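PDB 3F4W: putative hexulose 6 phosphate synthase from Salmonella typhimurium, which is a putative synthase of unassigned detailed function, built as a TIM barrel of eight parallel strands ringed by helices. Local coordinates for residues A[26-31]-A[53-58]; A[81-86]-A[106-111]. One frame throughout, in Å; residues are numbered along the deposited sequence.

Contact 1: residues A[26-31]-A[53-58]; sequences VDIIEV and HKEVLA
Ile29 and Leu57 lie at the middle of a parallel pairing between the second and third strands of the TIM barrel, 28-31 and 55-62 (here 55-58). Three backbone hydrogen bonds zip the strands: Ile29 N to Glu55 O, Leu57 N to Ile29 O (2.8 Å) and Val31 N to Leu57 O. CA-H...O contacts fill in between, the shortest from Val56 CA to Ile29 O at 3.3 Å.

Side chains divide by face. Ile28, Glu30, Glu55 and Leu57 point into the barrel. There CG2 of Ile28 touches CB of Leu57 at 3.8 Å, while CD1 of Leu57 runs alongside CG of Glu30 (3.9 Å), whose OE1 is bonded to Gln4 on strand 2-7. The carboxylate of Glu55 reaches past CG1 of Ile28 to Tyr80 OH and to a salt bridge with Lys2. Outward, Val31 and Val56 pack against helix 42-50. The side chains of Ile29 and Lys54 cross at about a right angle, CD1 of Ile29 4.0 Å from CB of Lys54.

The polar side-chain bond across the pair lies at the strand starts. Lys54, bent at its second torsion (chi2 -67°) and extended beyond, folds back across the strand gap; its NZ also bonds Val23 O, and meets Val26 O almost head-on at 2.6 Å.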
loop_
_atom_site.group_PDB
_atom_site.type_symbol
_atom_site.label_atom_id
_atom_site.label_comp_id
_atom_site.label_asym_id
_atom_site.label_seq_id
_atom_site.Cartn_x
_atom_site.Cartn_y
_atom_site.Cartn_z
ATOM N N VAL A 26 -3.644 22.329 -13.169
ATOM C CA VAL A 26 -2.982 21.288 -12.387
ATOM C C VAL A 26 -1.609 20.960 -12.978
ATOM O O VAL A 26 -1.449 20.923 -14.194
ATOM C CB VAL A 26 -3.851 20.009 -12.348
ATOM C CG1 VAL A 26 -3.084 18.845 -11.744
ATOM C CG2 VAL A 26 -5.141 20.267 -11.579
ATOM N N ASP A 27 -0.623 20.726 -12.116
ATOM C CA ASP A 27 0.733 20.397 -12.559
ATOM C C ASP A 27 1.007 18.894 -12.523
ATOM O O ASP A 27 1.668 18.353 -13.406
ATOM C CB ASP A 27 1.767 21.107 -11.688
ATOM C CG ASP A 27 1.650 22.611 -11.758
ATOM O OD1 ASP A 27 1.978 23.182 -12.824
ATOM O OD2 ASP A 27 1.229 23.219 -10.748
ATOM N N ILE A 28 0.516 18.229 -11.485
ATOM C CA ILE A 28 0.723 16.792 -11.338
ATOM C C ILE A 28 -0.599 16.074 -11.120
ATOM O O ILE A 28 -1.347 16.405 -10.204
ATOM C CB ILE A 28 1.645 16.475 -10.147
ATOM C CG1 ILE A 28 3.001 17.165 -10.316
ATOM C CG2 ILE A 28 1.816 14.968 -10.004
ATOM C CD1 ILE A 28 3.904 17.058 -9.096
ATOM N N ILE A 29 -0.892 15.099 -11.969
ATOM C CA ILE A 29 -2.089 14.292 -11.805
ATOM C C ILE A 29 -1.736 13.069 -10.969
ATOM O O ILE A 29 -0.871 12.277 -11.346
ATOM C CB ILE A 29 -2.655 13.840 -13.164
ATOM C CG1 ILE A 29 -2.863 15.051 -14.079
ATOM C CG2 ILE A 29 -3.948 13.054 -12.971
ATOM C CD1 ILE A 29 -3.429 14.702 -15.442
ATOM N N GLU A 30 -2.389 12.923 -9.824
ATOM C CA GLU A 30 -2.120 11.784 -8.961
ATOM C C GLU A 30 -3.185 10.702 -9.115
ATOM O O GLU A 30 -4.371 10.946 -8.905
ATOM C CB GLU A 30 -2.028 12.210 -7.493
ATOM C CG GLU A 30 -1.981 11.030 -6.528
ATOM C CD GLU A 30 -2.083 11.441 -5.069
ATOM O OE1 GLU A 30 -1.686 12.574 -4.733
ATOM O OE2 GLU A 30 -2.562 10.621 -4.256
ATOM N N VAL A 31 -2.759 9.504 -9.490
ATOM C CA VAL A 31 -3.653 8.357 -9.426
ATOM C C VAL A 31 -3.621 7.831 -7.992
ATOM O O VAL A 31 -2.640 7.216 -7.574
ATOM C CB VAL A 31 -3.243 7.262 -10.425
ATOM C CG1 VAL A 31 -4.138 6.037 -10.281
ATOM C CG2 VAL A 31 -3.301 7.808 -11.843
ATOM N N HIS A 53 1.523 15.901 -21.691
ATOM C CA HIS A 53 2.331 17.015 -21.207
ATOM C C HIS A 53 2.198 17.238 -19.707
ATOM O O HIS A 53 2.856 18.113 -19.144
ATOM C CB HIS A 53 1.983 18.296 -21.967
ATOM C CG HIS A 53 2.221 18.199 -23.439
ATOM N ND1 HIS A 53 1.198 18.032 -24.347
ATOM C CD2 HIS A 53 3.366 18.223 -24.159
ATOM C CE1 HIS A 53 1.703 17.969 -25.566
ATOM N NE2 HIS A 53 3.016 18.081 -25.480
ATOM N N LYS A 54 1.350 16.439 -19.064
ATOM C CA LYS A 54 1.163 16.504 -17.618
ATOM C C LYS A 54 1.958 15.400 -16.932
ATOM O O LYS A 54 2.088 14.302 -17.470
ATOM C CB LYS A 54 -0.320 16.351 -17.272
ATOM C CG LYS A 54 -1.182 17.504 -17.737
ATOM C CD LYS A 54 -0.827 18.763 -16.976
ATOM C CE LYS A 54 -1.595 19.952 -17.503
ATOM N NZ LYS A 54 -1.265 21.171 -16.734
ATOM N N GLU A 55 2.489 15.690 -15.747
ATOM C CA GLU A 55 3.181 14.670 -14.968
ATOM C C GLU A 55 2.167 13.798 -14.235
ATOM O O GLU A 55 1.145 14.286 -13.756
ATOM C CB GLU A 55 4.167 15.302 -13.984
ATOM C CG GLU A 55 5.406 15.881 -14.648
ATOM C CD GLU A 55 6.401 16.442 -13.650
ATOM O OE1 GLU A 55 7.621 16.270 -13.867
ATOM O OE2 GLU A 55 5.967 17.054 -12.649
ATOM N N VAL A 56 2.450 12.505 -14.161
ATOM C CA VAL A 56 1.542 11.570 -13.514
ATOM C C VAL A 56 2.234 10.927 -12.323
ATOM O O VAL A 56 3.351 10.423 -12.440
ATOM C CB VAL A 56 1.036 10.486 -14.499
ATOM C CG1 VAL A 56 0.149 9.478 -13.786
ATOM C CG2 VAL A 56 0.282 11.127 -15.657
ATOM N N LEU A 57 1.565 10.975 -11.174
ATOM C CA LEU A 57 2.055 10.383 -9.933
ATOM C C LEU A 57 1.227 9.138 -9.613
ATOM O O LEU A 57 0.003 9.203 -9.564
ATOM C CB LEU A 57 1.926 11.417 -8.801
ATOM C CG LEU A 57 2.142 11.199 -7.287
ATOM C CD1 LEU A 57 1.721 9.825 -6.790
ATOM C CD2 LEU A 57 3.570 11.533 -6.837
ATOM N N ALA A 58 1.891 8.004 -9.406
ATOM C CA ALA A 58 1.194 6.790 -8.986
ATOM C C ALA A 58 1.308 6.627 -7.476
ATOM O O ALA A 58 2.390 6.347 -6.956
ATOM C CB ALA A 58 1.769 5.567 -9.698
HETATM O O HOH W 1 1.495 22.915 -15.661
#

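Contact 2: residues A[81-86]-A[106-111]; sequences VTVLGV and VVVDMI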
loop_
_atom_site.group_PDB
_atom_site.type_symbol
_atom_site.label_atom_id
_atom_site.label_comp_id
_atom_site.label_asym_id
_atom_site.label_seq_id
_atom_site.Cartn_x
_atom_site.Cartn_y
_atom_site.Cartn_z
ATOM N N VAL A 81 6.405 7.783 -8.207
ATOM C CA VAL A 81 5.727 6.754 -7.423
ATOM C C VAL A 81 5.937 7.068 -5.951
ATOM O O VAL A 81 6.960 7.638 -5.579
ATOM C CB VAL A 81 6.254 5.334 -7.723
ATOM C CG1 VAL A 81 6.033 4.983 -9.191
ATOM C CG2 VAL A 81 7.721 5.211 -7.346
ATOM N N THR A 82 4.966 6.711 -5.115
ATOM C CA THR A 82 5.110 6.917 -3.680
ATOM C C THR A 82 5.508 5.628 -2.974
ATOM O O THR A 82 5.027 4.546 -3.309
ATOM C CB THR A 82 3.826 7.470 -3.014
ATOM O OG1 THR A 82 2.725 6.596 -3.287
ATOM C CG2 THR A 82 3.511 8.869 -3.521
ATOM N N VAL A 83 6.408 5.769 -2.009
ATOM C CA VAL A 83 6.795 4.692 -1.113
ATOM C C VAL A 83 6.587 5.211 0.308
ATOM O O VAL A 83 6.735 6.405 0.561
ATOM C CB VAL A 83 8.273 4.290 -1.318
ATOM C CG1 VAL A 83 9.196 5.449 -0.957
ATOM C CG2 VAL A 83 8.618 3.070 -0.490
ATOM N N LEU A 84 6.223 4.327 1.228
ATOM C CA LEU A 84 5.949 4.727 2.605
ATOM C C LEU A 84 7.228 4.969 3.396
ATOM O O LEU A 84 8.123 4.129 3.410
ATOM C CB LEU A 84 5.111 3.659 3.309
ATOM C CG LEU A 84 3.585 3.787 3.380
ATOM C CD1 LEU A 84 3.044 4.879 2.480
ATOM C CD2 LEU A 84 2.939 2.435 3.079
ATOM N N GLY A 85 7.300 6.115 4.066
ATOM C CA GLY A 85 8.432 6.426 4.918
ATOM C C GLY A 85 8.577 5.447 6.070
ATOM O O GLY A 85 9.665 5.285 6.622
ATOM N N VAL A 86 7.480 4.785 6.433
ATOM C CA VAL A 86 7.509 3.844 7.549
ATOM C C VAL A 86 8.077 2.484 7.154
ATOM O O VAL A 86 8.297 1.634 8.010
ATOM C CB VAL A 86 6.113 3.648 8.194
ATOM C CG1 VAL A 86 5.683 4.913 8.919
ATOM C CG2 VAL A 86 5.088 3.245 7.153
ATOM N N VAL A 106 11.024 9.077 -7.062
ATOM C CA VAL A 106 10.310 8.500 -5.934
ATOM C C VAL A 106 9.939 9.589 -4.923
ATOM O O VAL A 106 10.739 10.474 -4.616
ATOM C CB VAL A 106 11.158 7.420 -5.234
ATOM C CG1 VAL A 106 10.638 7.154 -3.816
ATOM C CG2 VAL A 106 11.182 6.140 -6.066
ATOM N N VAL A 107 8.711 9.524 -4.426
ATOM C CA VAL A 107 8.260 10.414 -3.369
ATOM C C VAL A 107 8.023 9.586 -2.112
ATOM O O VAL A 107 7.242 8.634 -2.130
ATOM C CB VAL A 107 6.944 11.117 -3.753
ATOM C CG1 VAL A 107 6.408 11.904 -2.569
ATOM C CG2 VAL A 107 7.155 12.022 -4.962
ATOM N N VAL A 108 8.706 9.926 -1.024
ATOM C CA VAL A 108 8.521 9.191 0.221
ATOM C C VAL A 108 7.379 9.819 1.009
ATOM O O VAL A 108 7.485 10.955 1.469
ATOM C CB VAL A 108 9.795 9.177 1.084
ATOM C CG1 VAL A 108 9.598 8.270 2.296
ATOM C CG2 VAL A 108 10.988 8.719 0.270
ATOM N N ASP A 109 6.278 9.084 1.137
ATOM C CA ASP A 109 5.105 9.568 1.858
ATOM C C ASP A 109 5.275 9.291 3.341
ATOM O O ASP A 109 5.342 8.137 3.764
ATOM C CB ASP A 109 3.841 8.890 1.326
ATOM C CG ASP A 109 2.571 9.412 1.980
ATOM O OD1 ASP A 109 1.495 9.273 1.369
ATOM O OD2 ASP A 109 2.634 9.956 3.098
ATOM N N MET A 110 5.335 10.361 4.127
ATOM C CA MET A 110 5.679 10.267 5.540
ATOM C C MET A 110 4.469 10.071 6.441
ATOM O O MET A 110 4.541 10.316 7.642
ATOM C CB MET A 110 6.434 11.526 5.970
ATOM C CG MET A 110 7.667 11.793 5.137
ATOM S SD MET A 110 8.921 10.535 5.401
ATOM C CE MET A 110 9.413 10.924 7.073
ATOM N N ILE A 111 3.359 9.628 5.865
ATOM C CA ILE A 111 2.156 9.396 6.655
ATOM C C ILE A 111 2.432 8.421 7.807
ATOM O O ILE A 111 3.090 7.398 7.624
ATOM C CB ILE A 111 0.983 8.899 5.775
ATOM C CG1 ILE A 111 -0.281 8.703 6.617
ATOM C CG2 ILE A 111 1.355 7.614 5.041
ATOM C CD1 ILE A 111 -1.465 8.206 5.814
HETATM O O HOH W 2 4.981 6.339 5.936
#
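Strands 81-84 and 106-109 run parallel with their short axes 36° apart, joined by four alternating backbone hydrogen bonds: Val107 N to Val81 O, Val83 N to Val107 O, Asp109 N to Val83 O and Gly85 N to Asp109 O. In the last, the donor N sits above the carbonyl plane, 42° out of it, as the chain leaves the strand. A water bridges the two segments just past the strands, accepting from Val86 N and donating to Asp109 O and to Ile111 O at 2.7 Å.

Valines carry the outward face. CG1 of Val83, set between its own backbone N and carbonyl carbon (chi1 64°), reaches across to CG1 of Val106 at 3.6 Å and to CG2 of Val108 at 3.9 Å; two residues earlier, the CG2 methyls of Val81 and Val106 meet obliquely. Just past strand 80-84, CA of Gly85 lies 3.4 Å from CG1 of Val108, a close fit against a residue with no side chain.

On the inward face, with Leu84 and Asp109, Thr82 and Val107 stand side by side, CG2 of Thr82 4.1 Å from CB of Val107. Asp109 forms an Asx turn into the loop after its strand, its OD2 accepting from Ile111 N at 2.9 Å, while its OD1 bonds His134. In that loop, CG2 of Ile111 lies alongside CD1 of Leu84.

The pairing belongs to a beta-alpha-beta unit whose helix 89-102 covers Val83 and Val106. Helix 116-126 packs on Val108 and Met110, strands 55-62 and 130-134 flank the pair, and Leu84, Val86 and Ile111 touch the second subunit.

Overall arrangement
Both contacts are buried parallel strand pairings in one barrel, their centres about 16 Å apart on opposite sides of the chain's centre. Contact 1 joins the second and third strands, contact 2 the fourth and fifth, and the neighbouring strands 55-62 and 80-84 connect them: Ala58 O and Thr82 N probably share a hydrogen bond, and the methyls of Leu57 pack on Thr82 and Val107. Their chemistry differs. Contact 1 extends back to the strand starts, where a lysine and acidic side chains add polar links at a partly exposed edge. Contact 2 extends past the strand ends, where an Asx turn and a bridging water tie down backbone atoms, and it alone reaches the second subunit.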